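PDB 3KKC: TetR family Transcriptional regulator from Streptococcus agalactiae 2603V/R, which probably binds DNA as a transcriptional regulator of the TetR family, pairing a helix-turn-helix region with an all-helical C-terminal part, and holds a nickel ion in this crystal. Local coordinates for residues L84-K89 / V164-L168; L144-F148 / Y171-V175; V78-E82 / R124-Y129. One frame throughout, in Å; residues are numbered along the deposited sequence.

Contact 1: residues L84-K89 / V164-L168. With NI (nickel (II) ion), chain E.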
ATOM      1  N   LEU A  84     -21.982  -0.057   5.801  1.00 71.34           N
ATOM      2  CA  LEU A  84     -20.717   0.643   5.633  1.00 70.65           C
ATOM      3  C   LEU A  84     -20.429   1.481   6.872  1.00 66.80           C
ATOM      4  O   LEU A  84     -19.336   1.445   7.396  1.00 65.08           O
ATOM      5  CB  LEU A  84     -20.746   1.545   4.377  1.00 73.10           C
ATOM      6  CG  LEU A  84     -20.426   0.901   3.023  1.00 75.06           C
ATOM      7  CD1 LEU A  84     -21.249  -0.342   2.823  1.00 78.46           C
ATOM      8  CD2 LEU A  84     -20.642   1.868   1.857  1.00 69.41           C
ATOM      9  N   VAL A  85     -21.402   2.260   7.324  1.00 67.89           N
ATOM     10  CA  VAL A  85     -21.179   3.116   8.484  1.00 75.00           C
ATOM     11  C   VAL A  85     -20.734   2.330   9.734  1.00 79.08           C
ATOM     12  O   VAL A  85     -19.822   2.761  10.442  1.00 78.58           O
ATOM     13  CB  VAL A  85     -22.422   3.971   8.818  1.00 75.55           C
ATOM     14  CG1 VAL A  85     -22.404   4.357  10.274  1.00 75.29           C
ATOM     15  CG2 VAL A  85     -22.466   5.205   7.942  1.00 71.45           C
ATOM     16  N   HIS A  86     -21.369   1.184   9.996  1.00 78.81           N
ATOM     17  CA  HIS A  86     -21.033   0.355  11.165  1.00 72.80           C
ATOM     18  C   HIS A  86     -19.581  -0.131  11.077  1.00 72.06           C
ATOM     19  O   HIS A  86     -18.850  -0.127  12.073  1.00 67.42           O
ATOM     20  CB  HIS A  86     -21.997  -0.828  11.272  1.00 69.49           C
ATOM     21  CG  HIS A  86     -21.575  -1.890  12.250  1.00 78.16           C
ATOM     22  ND1 HIS A  86     -21.201  -3.161  11.856  1.00 79.18           N
ATOM     23  CD2 HIS A  86     -21.488  -1.880  13.602  1.00 78.79           C
ATOM     24  CE1 HIS A  86     -20.900  -3.883  12.921  1.00 74.51           C
ATOM     25  NE2 HIS A  86     -21.059  -3.126  13.991  1.00 79.16           N
ATOM     26  N   ILE A  87     -19.177  -0.546   9.877  1.00 69.48           N
ATOM     27  CA  ILE A  87     -17.799  -0.939   9.646  1.00 69.55           C
ATOM     28  C   ILE A  87     -16.867   0.216   9.988  1.00 69.01           C
ATOM     29  O   ILE A  87     -15.975   0.077  10.819  1.00 70.06           O
ATOM     30  CB  ILE A  87     -17.574  -1.385   8.196  1.00 69.46           C
ATOM     31  CG1 ILE A  87     -18.589  -2.468   7.831  1.00 66.97           C
ATOM     32  CG2 ILE A  87     -16.167  -1.878   8.014  1.00 69.05           C
ATOM     33  CD1 ILE A  87     -18.233  -3.251   6.624  1.00 65.15           C
ATOM     34  N   LEU A  88     -17.084   1.363   9.359  1.00 67.51           N
ATOM     35  CA  LEU A  88     -16.285   2.542   9.652  1.00 68.43           C
ATOM     36  C   LEU A  88     -16.359   2.912  11.137  1.00 72.81           C
ATOM     37  O   LEU A  88     -15.404   3.456  11.686  1.00 75.19           O
ATOM     38  CB  LEU A  88     -16.721   3.731   8.782  1.00 65.37           C
ATOM     39  CG  LEU A  88     -16.108   3.950   7.397  1.00 73.63           C
ATOM     40  CD1 LEU A  88     -15.293   2.747   6.903  1.00 69.80           C
ATOM     41  CD2 LEU A  88     -17.198   4.334   6.376  1.00 76.55           C
ATOM     42  N   LYS A  89     -17.494   2.633  11.785  1.00 75.93           N
ATOM     43  CA  LYS A  89     -17.664   2.999  13.193  1.00 79.04           C
ATOM     44  C   LYS A  89     -16.588   2.307  14.022  1.00 80.48           C
ATOM     45  O   LYS A  89     -15.926   2.930  14.849  1.00 82.72           O
ATOM     46  CB  LYS A  89     -19.055   2.623  13.692  1.00 84.05           C
ATOM     47  CG  LYS A  89     -19.477   3.333  14.978  1.00 96.74           C
ATOM     48  CD  LYS A  89     -21.015   3.345  15.162  1.00101.34           C
ATOM     49  CE  LYS A  89     -21.583   1.945  15.409  1.00103.54           C
ATOM     50  NZ  LYS A  89     -23.062   1.805  15.160  1.00102.90           N
ATOM     51  N   VAL A 164     -17.929   9.569  10.383  1.00 82.99           N
ATOM     52  CA  VAL A 164     -17.923   8.418   9.491  1.00 84.63           C
ATOM     53  C   VAL A 164     -18.866   8.650   8.319  1.00 86.25           C
ATOM     54  O   VAL A 164     -18.573   8.237   7.193  1.00 90.65           O
ATOM     55  CB  VAL A 164     -18.282   7.107  10.198  1.00 80.33           C
ATOM     56  CG1 VAL A 164     -17.749   7.131  11.602  1.00 84.48           C
ATOM     57  CG2 VAL A 164     -19.780   6.885  10.177  1.00 77.32           C
ATOM     58  N   GLU A 165     -19.978   9.329   8.581  1.00 80.50           N
ATOM     59  CA  GLU A 165     -20.970   9.584   7.542  1.00 83.68           C
ATOM     60  C   GLU A 165     -20.466  10.555   6.454  1.00 78.23           C
ATOM     61  O   GLU A 165     -20.698  10.337   5.267  1.00 71.86           O
ATOM     62  CB  GLU A 165     -22.293  10.061   8.159  1.00 91.08           C
ATOM     63  CG  GLU A 165     -22.170  10.417   9.635  1.00 97.45           C
ATOM     64  CD  GLU A 165     -22.680   9.323  10.550  1.00 99.68           C
ATOM     65  OE1 GLU A 165     -22.211   9.269  11.707  1.00 99.75           O
ATOM     66  OE2 GLU A 165     -23.554   8.534  10.116  1.00100.27           O
ATOM     67  N   ASP A 166     -19.786  11.622   6.861  1.00 79.09           N
ATOM     68  CA  ASP A 166     -19.095  12.475   5.903  1.00 81.65           C
ATOM     69  C   ASP A 166     -18.124  11.688   5.001  1.00 80.71           C
ATOM     70  O   ASP A 166     -18.149  11.818   3.784  1.00 80.33           O
ATOM     71  CB  ASP A 166     -18.362  13.602   6.633  1.00 87.73           C
ATOM     72  CG  ASP A 166     -19.305  14.717   7.067  1.00 92.75           C
ATOM     73  OD1 ASP A 166     -20.457  14.717   6.587  1.00 90.02           O
ATOM     74  OD2 ASP A 166     -18.901  15.591   7.870  1.00 95.67           O
ATOM     75  N   LEU A 167     -17.272  10.865   5.592  1.00 81.46           N
ATOM     76  CA  LEU A 167     -16.320  10.112   4.790  1.00 81.18           C
ATOM     77  C   LEU A 167     -17.025   9.129   3.853  1.00 81.71           C
ATOM     78  O   LEU A 167     -16.627   8.964   2.693  1.00 82.37           O
ATOM     79  CB  LEU A 167     -15.310   9.369   5.675  1.00 77.92           C
ATOM     80  CG  LEU A 167     -14.226   8.600   4.906  1.00 76.74           C
ATOM     81  CD1 LEU A 167     -12.854   9.341   4.872  1.00 63.07           C
ATOM     82  CD2 LEU A 167     -14.085   7.178   5.429  1.00 76.02           C
ATOM     83  N   LEU A 168     -18.055   8.458   4.356  1.00 79.87           N
ATOM     84  CA  LEU A 168     -18.786   7.513   3.525  1.00 81.09           C
ATOM     85  C   LEU A 168     -19.410   8.252   2.344  1.00 83.73           C
ATOM     86  O   LEU A 168     -19.551   7.718   1.243  1.00 83.09           O
ATOM     87  CB  LEU A 168     -19.882   6.827   4.324  1.00 81.35           C
ATOM     88  CG  LEU A 168     -20.637   5.834   3.445  1.00 78.82           C
ATOM     89  CD1 LEU A 168     -19.697   4.696   2.990  1.00 70.23           C
ATOM     90  CD2 LEU A 168     -21.884   5.310   4.151  1.00 78.25           C
TER
HETATM   91 NI    NI E 201     -20.419  -3.275  16.155  0.80 71.45          NI
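Val-85 and Val-164 meet branch to branch where helix 80-93 passes the start of helix 164-175, CG1 of Val-85 lying 3.6 Å from CG2 of Val-164. The contact is almost wholly apolar. Val-85 spreads its two methyls over two partners: with CG1 anti to the backbone N (chi1 155°), CG2 is left to reach CD2 of Leu-168 at 3.8 Å, the two side chains crossing at about a right angle. Leu-168 is itself forked between neighbours, CD1 turned to the side chain of Leu-84 and CD2 to Val-85. Leu-88 fills the space nearer Val-164, where the backbones come closest, its CB 4.0 Å from CB of Val-164, while its CD2 lies against CB of Leu-168. The short side chain of Val-164 lets the backbones come near at Leu-88, whereas the longer Leu-84 and Leu-168 span a greater separation; the segment axes approach to 9.7 Å at their closest, at an angle of 122°.

Polar groups stay at the margin. Glu-165, its chain bent at chi2, brings OE2 to 4.1 Å from CG2 of Val-85, its end lying beside that methyl; Lys-89 offers mainly its CA region to Val-164 while its amine leads away.

Metal binding belongs to a different side of helix 80-93. The CB of His-86 points away from helix 164-175, and its NE2 binds the nickel ion at 2.3 Å, with His-70 and His-90 as further ligands.

Helix 80-93 therefore carries the metal on one side and packs against helix 164-175 on another. Helix 137-157 adds Trp-155 against Val-164 and Thr-151 and Trp-154 against Leu-167, and Phe-139 of the second subunit also packs on Leu-167.

Contact 2: residues L144-F148 / Y171-V175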
ATOM      1  N   LEU A 144     -12.146   0.128  -7.106  1.00 68.69           N
ATOM      2  CA  LEU A 144     -13.162   0.382  -6.095  1.00 72.42           C
ATOM      3  C   LEU A 144     -12.686  -0.119  -4.723  1.00 77.46           C
ATOM      4  O   LEU A 144     -12.701   0.624  -3.732  1.00 77.40           O
ATOM      5  CB  LEU A 144     -14.462  -0.321  -6.494  1.00 68.10           C
ATOM      6  CG  LEU A 144     -15.709   0.432  -6.949  1.00 66.25           C
ATOM      7  CD1 LEU A 144     -15.458   1.903  -7.106  1.00 59.60           C
ATOM      8  CD2 LEU A 144     -16.217  -0.179  -8.224  1.00 69.16           C
ATOM      9  N   LEU A 145     -12.270  -1.385  -4.686  1.00 74.09           N
ATOM     10  CA  LEU A 145     -11.804  -2.021  -3.466  1.00 74.00           C
ATOM     11  C   LEU A 145     -10.591  -1.301  -2.937  1.00 78.23           C
ATOM     12  O   LEU A 145     -10.519  -0.983  -1.757  1.00 83.29           O
ATOM     13  CB  LEU A 145     -11.458  -3.485  -3.722  1.00 72.00           C
ATOM     14  CG  LEU A 145     -12.391  -4.485  -3.047  1.00 73.38           C
ATOM     15  CD1 LEU A 145     -13.694  -3.839  -2.698  1.00 70.22           C
ATOM     16  CD2 LEU A 145     -12.625  -5.685  -3.947  1.00 80.77           C
ATOM     17  N   SER A 146      -9.642  -1.024  -3.819  1.00 76.64           N
ATOM     18  CA  SER A 146      -8.407  -0.396  -3.392  1.00 74.59           C
ATOM     19  C   SER A 146      -8.605   1.055  -2.953  1.00 68.98           C
ATOM     20  O   SER A 146      -7.930   1.527  -2.033  1.00 73.47           O
ATOM     21  CB  SER A 146      -7.346  -0.481  -4.488  1.00 76.41           C
ATOM     22  OG  SER A 146      -6.632   0.740  -4.542  1.00 78.60           O
ATOM     23  N   SER A 147      -9.513   1.776  -3.605  1.00 54.97           N
ATOM     24  CA  SER A 147      -9.748   3.155  -3.193  1.00 60.96           C
ATOM     25  C   SER A 147     -10.573   3.201  -1.886  1.00 65.99           C
ATOM     26  O   SER A 147     -10.516   4.167  -1.117  1.00 62.22           O
ATOM     27  CB  SER A 147     -10.462   3.928  -4.291  1.00 63.88           C
ATOM     28  OG  SER A 147     -11.848   3.633  -4.248  1.00 72.60           O
ATOM     29  N   PHE A 148     -11.350   2.156  -1.632  1.00 69.49           N
ATOM     30  CA  PHE A 148     -12.027   2.085  -0.351  1.00 76.54           C
ATOM     31  C   PHE A 148     -10.991   1.903   0.764  1.00 72.30           C
ATOM     32  O   PHE A 148     -10.940   2.720   1.694  1.00 67.77           O
ATOM     33  CB  PHE A 148     -13.094   0.989  -0.326  1.00 77.13           C
ATOM     34  CG  PHE A 148     -13.774   0.845   1.005  1.00 75.99           C
ATOM     35  CD1 PHE A 148     -14.844   1.650   1.336  1.00 77.89           C
ATOM     36  CD2 PHE A 148     -13.337  -0.096   1.926  1.00 71.32           C
ATOM     37  CE1 PHE A 148     -15.466   1.514   2.546  1.00 76.30           C
ATOM     38  CE2 PHE A 148     -13.956  -0.237   3.131  1.00 68.94           C
ATOM     39  CZ  PHE A 148     -15.016   0.567   3.444  1.00 74.77           C
ATOM     40  N   TYR A 171     -16.727   9.541  -0.213  1.00 75.78           N
ATOM     41  CA  TYR A 171     -16.211   8.420  -0.956  1.00 75.48           C
ATOM     42  C   TYR A 171     -17.202   7.956  -2.024  1.00 77.83           C
ATOM     43  O   TYR A 171     -16.830   7.722  -3.180  1.00 81.19           O
ATOM     44  CB  TYR A 171     -15.835   7.267  -0.020  1.00 74.34           C
ATOM     45  CG  TYR A 171     -15.555   5.995  -0.782  1.00 71.79           C
ATOM     46  CD1 TYR A 171     -14.330   5.776  -1.387  1.00 67.02           C
ATOM     47  CD2 TYR A 171     -16.543   5.036  -0.940  1.00 75.73           C
ATOM     48  CE1 TYR A 171     -14.087   4.616  -2.114  1.00 67.50           C
ATOM     49  CE2 TYR A 171     -16.308   3.883  -1.654  1.00 75.19           C
ATOM     50  CZ  TYR A 171     -15.083   3.673  -2.236  1.00 68.83           C
ATOM     51  OH  TYR A 171     -14.883   2.506  -2.941  1.00 69.18           O
ATOM     52  N   LEU A 172     -18.461   7.817  -1.630  1.00 79.52           N
ATOM     53  CA  LEU A 172     -19.500   7.335  -2.532  1.00 76.28           C
ATOM     54  C   LEU A 172     -19.721   8.295  -3.709  1.00 74.82           C
ATOM     55  O   LEU A 172     -19.963   7.863  -4.839  1.00 68.59           O
ATOM     56  CB  LEU A 172     -20.796   7.123  -1.756  1.00 73.51           C
ATOM     57  CG  LEU A 172     -21.274   5.685  -1.504  1.00 76.25           C
ATOM     58  CD1 LEU A 172     -20.237   4.574  -1.835  1.00 43.19           C
ATOM     59  CD2 LEU A 172     -21.816   5.528  -0.078  1.00 71.55           C
ATOM     60  N   THR A 173     -19.626   9.597  -3.453  1.00 74.72           N
ATOM     61  CA  THR A 173     -19.783  10.557  -4.537  1.00 79.65           C
ATOM     62  C   THR A 173     -18.558  10.491  -5.457  1.00 86.06           C
ATOM     63  O   THR A 173     -18.677  10.609  -6.682  1.00 88.62           O
ATOM     64  CB  THR A 173     -20.050  12.003  -4.027  1.00 87.75           C
ATOM     65  OG1 THR A 173     -18.974  12.422  -3.186  1.00 95.03           O
ATOM     66  CG2 THR A 173     -21.361  12.073  -3.229  1.00 83.50           C
HETATM   67  N   MSE A 174     -17.382  10.266  -4.871  1.00 85.94           N
HETATM   68  CA  MSE A 174     -16.150  10.161  -5.656  1.00 78.52           C
HETATM   69  C   MSE A 174     -16.157   8.996  -6.627  1.00 77.97           C
HETATM   70  O   MSE A 174     -15.573   9.090  -7.702  1.00 78.81           O
HETATM   71  CB  MSE A 174     -14.921  10.073  -4.765  1.00 72.89           C
HETATM   72  CG  MSE A 174     -14.342  11.416  -4.398  1.00 75.37           C
HETATM   73 SE   MSE A 174     -14.204  12.554  -5.965  0.80116.81          SE
HETATM   74  CE  MSE A 174     -12.828  11.561  -6.952  1.00 75.56           C
ATOM     75  N   VAL A 175     -16.828   7.911  -6.255  1.00 77.01           N
ATOM     76  CA  VAL A 175     -16.800   6.695  -7.064  1.00 77.62           C
ATOM     77  C   VAL A 175     -18.037   6.456  -7.920  1.00 80.20           C
ATOM     78  O   VAL A 175     -17.955   5.793  -8.946  1.00 82.56           O
ATOM     79  CB  VAL A 175     -16.587   5.460  -6.190  1.00 78.38           C
ATOM     80  CG1 VAL A 175     -15.259   5.566  -5.470  1.00 81.50           C
ATOM     81  CG2 VAL A 175     -17.717   5.319  -5.201  1.00 76.94           C
TER
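Tyr-171 reaches across from helix 164-175 and presents one ring face to the edge of Phe-148, a T-shaped (edge-to-face) pair with centroids 5.7 Å apart and planes at 77°. CD1 of Phe-148 stands over the rim of that face, and CG1 of Val-175, one turn along the tyrosine's own helix, lies over the rim of the opposite face. A chi1 of 169°, trans to the main-chain nitrogen, sends the Tyr-171 ring out toward helix 137-157 and brings its hydroxyl to a backbone carbonyl.

There Tyr-171 OH donates to Leu-144 O at 3.0 Å. This oxygen also accepts the helical bond from Phe-148 N, and the two donors approach from opposite faces of the carbonyl plane, the hydroxyl tilted out of it. A tyrosine suits this buried place because its ring packs like a phenylalanine while its OH finds an acceptor. Ser-147 is small enough to let the ring in: its OG lies in the ring plane at the edge, 3.2 Å from CE1 of Tyr-171. Beside the tyrosine, CD1 of Leu-144 meets CB of Val-175 at 3.8 Å.

Phe-143 of the second subunit packs on Ser-147 and Val-175. The two segments run roughly antiparallel, at 148°, and their place beside the second subunit is consistent with the paired C-terminal helices through which TetR-family regulators dimerise.

Contact 3: residues V78-E82 / R124-Y129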
ATOM      1  N   VAL A  78     -30.140  -3.969   7.552  1.00111.95           N
ATOM      2  CA  VAL A  78     -29.892  -2.547   7.399  1.00102.50           C
ATOM      3  C   VAL A  78     -29.717  -2.212   5.917  1.00 97.22           C
ATOM      4  O   VAL A  78     -29.693  -3.104   5.065  1.00 95.31           O
ATOM      5  CB  VAL A  78     -28.642  -2.111   8.192  1.00 97.77           C
ATOM      6  CG1 VAL A  78     -28.889  -2.238   9.697  1.00 93.24           C
ATOM      7  CG2 VAL A  78     -27.412  -2.922   7.754  1.00 94.35           C
ATOM      8  N   THR A  79     -29.620  -0.926   5.604  1.00 94.65           N
ATOM      9  CA  THR A  79     -29.326  -0.518   4.240  1.00 92.40           C
ATOM     10  C   THR A  79     -27.854  -0.762   3.994  1.00 88.59           C
ATOM     11  O   THR A  79     -27.066  -0.865   4.939  1.00 87.35           O
ATOM     12  CB  THR A  79     -29.610   0.973   4.017  1.00 93.64           C
ATOM     13  OG1 THR A  79     -28.554   1.756   4.590  1.00 91.25           O
ATOM     14  CG2 THR A  79     -30.934   1.358   4.658  1.00 95.71           C
ATOM     15  N   PHE A  80     -27.483  -0.847   2.724  1.00 87.46           N
ATOM     16  CA  PHE A  80     -26.085  -1.005   2.370  1.00 79.83           C
ATOM     17  C   PHE A  80     -25.182  -0.040   3.127  1.00 82.04           C
ATOM     18  O   PHE A  80     -24.173  -0.461   3.679  1.00 87.45           O
ATOM     19  CB  PHE A  80     -25.867  -0.848   0.864  1.00 77.49           C
ATOM     20  CG  PHE A  80     -24.421  -0.992   0.442  1.00 79.67           C
ATOM     21  CD1 PHE A  80     -23.742  -2.185   0.638  1.00 80.68           C
ATOM     22  CD2 PHE A  80     -23.737   0.071  -0.130  1.00 79.57           C
ATOM     23  CE1 PHE A  80     -22.415  -2.316   0.263  1.00 83.72           C
ATOM     24  CE2 PHE A  80     -22.408  -0.054  -0.511  1.00 81.20           C
ATOM     25  CZ  PHE A  80     -21.744  -1.247  -0.316  1.00 81.62           C
ATOM     26  N   GLU A  81     -25.533   1.244   3.154  1.00 83.65           N
ATOM     27  CA  GLU A  81     -24.659   2.265   3.751  1.00 91.79           C
ATOM     28  C   GLU A  81     -24.719   2.374   5.277  1.00 94.67           C
ATOM     29  O   GLU A  81     -23.794   2.922   5.883  1.00 95.91           O
ATOM     30  CB  GLU A  81     -24.877   3.642   3.115  1.00101.45           C
ATOM     31  CG  GLU A  81     -26.338   4.038   2.970  1.00112.79           C
ATOM     32  CD  GLU A  81     -26.780   4.057   1.517  1.00116.48           C
ATOM     33  OE1 GLU A  81     -27.798   3.404   1.183  1.00116.88           O
ATOM     34  OE2 GLU A  81     -26.093   4.726   0.713  1.00115.74           O
ATOM     35  N   GLU A  82     -25.789   1.871   5.899  1.00 91.22           N
ATOM     36  CA  GLU A  82     -25.774   1.668   7.349  1.00 85.96           C
ATOM     37  C   GLU A  82     -24.668   0.649   7.684  1.00 78.96           C
ATOM     38  O   GLU A  82     -23.895   0.814   8.630  1.00 80.73           O
ATOM     39  CB  GLU A  82     -27.131   1.173   7.858  1.00 89.23           C
ATOM     40  CG  GLU A  82     -28.220   2.242   7.910  1.00 94.36           C
ATOM     41  CD  GLU A  82     -29.542   1.754   8.520  1.00 98.34           C
ATOM     42  OE1 GLU A  82     -30.505   2.554   8.585  1.00 97.57           O
ATOM     43  OE2 GLU A  82     -29.622   0.580   8.937  1.00100.35           O
ATOM     44  N   ARG A 124     -22.342  -5.415  -3.632  1.00 78.62           N
ATOM     45  CA  ARG A 124     -23.334  -4.360  -3.496  1.00 82.78           C
ATOM     46  C   ARG A 124     -22.827  -3.016  -4.027  1.00 81.00           C
ATOM     47  O   ARG A 124     -23.539  -2.307  -4.718  1.00 82.25           O
ATOM     48  CB  ARG A 124     -23.863  -4.256  -2.059  1.00 89.10           C
ATOM     49  CG  ARG A 124     -25.156  -5.047  -1.851  1.00 94.25           C
ATOM     50  CD  ARG A 124     -25.612  -5.111  -0.399  1.00101.94           C
ATOM     51  NE  ARG A 124     -26.400  -3.943   0.025  1.00109.77           N
ATOM     52  CZ  ARG A 124     -27.592  -3.591  -0.469  1.00109.37           C
ATOM     53  NH1 ARG A 124     -28.160  -4.298  -1.446  1.00111.57           N
ATOM     54  NH2 ARG A 124     -28.212  -2.513   0.005  1.00104.46           N
ATOM     55  N   LEU A 125     -21.588  -2.677  -3.716  1.00 81.25           N
ATOM     56  CA  LEU A 125     -20.998  -1.421  -4.165  1.00 77.54           C
ATOM     57  C   LEU A 125     -21.098  -1.301  -5.679  1.00 77.66           C
ATOM     58  O   LEU A 125     -21.335  -0.221  -6.225  1.00 78.28           O
ATOM     59  CB  LEU A 125     -19.524  -1.366  -3.753  1.00 80.12           C
ATOM     60  CG  LEU A 125     -18.862  -0.017  -4.005  1.00 81.02           C
ATOM     61  CD1 LEU A 125     -19.704   1.093  -3.366  1.00 80.67           C
ATOM     62  CD2 LEU A 125     -17.434  -0.004  -3.487  1.00 76.04           C
ATOM     63  N   ARG A 126     -20.907  -2.432  -6.349  1.00 78.46           N
ATOM     64  CA  ARG A 126     -20.895  -2.492  -7.803  1.00 80.23           C
ATOM     65  C   ARG A 126     -22.291  -2.202  -8.339  1.00 80.61           C
ATOM     66  O   ARG A 126     -22.502  -1.245  -9.072  1.00 77.11           O
ATOM     67  CB  ARG A 126     -20.481  -3.895  -8.262  1.00 77.82           C
ATOM     68  CG  ARG A 126     -19.649  -3.934  -9.516  1.00 75.73           C
ATOM     69  CD  ARG A 126     -20.086  -2.906 -10.489  1.00 76.19           C
ATOM     70  NE  ARG A 126     -20.235  -3.456 -11.832  1.00 80.20           N
ATOM     71  CZ  ARG A 126     -21.096  -2.991 -12.735  1.00 82.70           C
ATOM     72  NH1 ARG A 126     -21.897  -1.970 -12.440  1.00 75.71           N
ATOM     73  NH2 ARG A 126     -21.161  -3.549 -13.935  1.00 88.40           N
ATOM     74  N   GLU A 127     -23.231  -3.062  -7.958  1.00 80.26           N
ATOM     75  CA  GLU A 127     -24.560  -3.086  -8.531  1.00 81.90           C
ATOM     76  C   GLU A 127     -25.296  -1.790  -8.218  1.00 87.32           C
ATOM     77  O   GLU A 127     -26.170  -1.366  -8.964  1.00 91.33           O
ATOM     78  CB  GLU A 127     -25.312  -4.317  -7.997  1.00 85.96           C
ATOM     79  CG  GLU A 127     -26.821  -4.157  -7.817  1.00 94.66           C
ATOM     80  CD  GLU A 127     -27.397  -5.123  -6.776  1.00105.14           C
ATOM     81  OE1 GLU A 127     -28.216  -5.996  -7.154  1.00109.62           O
ATOM     82  OE2 GLU A 127     -27.034  -5.012  -5.577  1.00107.06           O
ATOM     83  N   GLU A 128     -24.895  -1.132  -7.141  1.00 85.52           N
ATOM     84  CA  GLU A 128     -25.705  -0.079  -6.572  1.00 85.24           C
ATOM     85  C   GLU A 128     -25.144   1.317  -6.810  1.00 85.70           C
ATOM     86  O   GLU A 128     -25.887   2.292  -6.758  1.00 86.49           O
ATOM     87  CB  GLU A 128     -25.858  -0.324  -5.080  1.00 87.50           C
ATOM     88  CG  GLU A 128     -27.172   0.082  -4.516  1.00 94.55           C
ATOM     89  CD  GLU A 128     -27.477  -0.658  -3.233  1.00 97.90           C
ATOM     90  OE1 GLU A 128     -27.643  -1.905  -3.295  1.00 99.88           O
ATOM     91  OE2 GLU A 128     -27.545   0.012  -2.174  1.00 94.00           O
ATOM     92  N   TYR A 129     -23.842   1.429  -7.059  1.00 81.75           N
ATOM     93  CA  TYR A 129     -23.237   2.758  -7.205  1.00 79.75           C
ATOM     94  C   TYR A 129     -22.670   3.051  -8.595  1.00 81.00           C
ATOM     95  O   TYR A 129     -22.466   4.211  -8.964  1.00 83.97           O
ATOM     96  CB  TYR A 129     -22.195   3.006  -6.103  1.00 74.42           C
ATOM     97  CG  TYR A 129     -22.859   3.242  -4.794  1.00 75.91           C
ATOM     98  CD1 TYR A 129     -23.495   2.199  -4.145  1.00 80.99           C
ATOM     99  CD2 TYR A 129     -22.913   4.505  -4.229  1.00 78.38           C
ATOM    100  CE1 TYR A 129     -24.143   2.386  -2.964  1.00 86.74           C
ATOM    101  CE2 TYR A 129     -23.577   4.715  -3.032  1.00 83.56           C
ATOM    102  CZ  TYR A 129     -24.185   3.638  -2.400  1.00 88.19           C
ATOM    103  OH  TYR A 129     -24.854   3.775  -1.205  1.00 87.61           O
TER
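Phe-80 enters helix 107-129 as a knob into a hole formed by Arg-124, Leu-125, Glu-128 and Tyr-129. Its CG is swung opposite the amide nitrogen (chi1 180°), and a flat, apolar ring can enter between Arg-124's aliphatic stem and Tyr-129. CZ reaches the backbone of the other helix, 3.7 Å from Leu-125 N, and CD2 lies 3.7 Å from CE1 of Tyr-129, the two rings oblique at 51°. Arg-124 slides past the phenylalanine in the opposite direction: its CB packs on CD1 and CE1, and the bend at chi3 (84°) folds the guanidinium back beside CB of Phe-80.

This knob sits at the first turn of helix 80-93, in the C-terminal region of the TetR fold. Thr-79 is the N-cap, its OG1 accepting from Glu-82 N at 3.1 Å, a task suited to a short hydroxyl side chain.

Glu-128, extended beyond CG, sets its carboxylate over a face of the guanidinium, with OE1 3.1 Å from Arg-124 NH1 in a salt bridge of charges alone. Glu-81 bends at chi2 and brings OE2 to the edge of the Tyr-129 ring, in its plane. Leu-168 and Leu-172 of helix 164-175 lie against Glu-81 and Tyr-129 respectively.

Overall arrangement
All three contacts lie in the helical C-terminal part of the chain. Following it from the N terminus, 78-82 opens contact 3 and 84-89 opens contact 1, both on helix 80-93. Contact 3 closes first, at 124-129 near the end of helix 107-129. Residues 144-148 on helix 137-157 then open contact 2, and helix 164-175 closes contact 1 at 164-168 and contact 2 at 171-175. Contact 1 thus crosses both others, while contacts 3 and 2 follow in series. Together they join four helices into one bundle: Leu-88 touches Phe-148 between contacts 1 and 2, and Leu-125 meets Leu-144, Tyr-171 and Leu-172 between contacts 3 and 2.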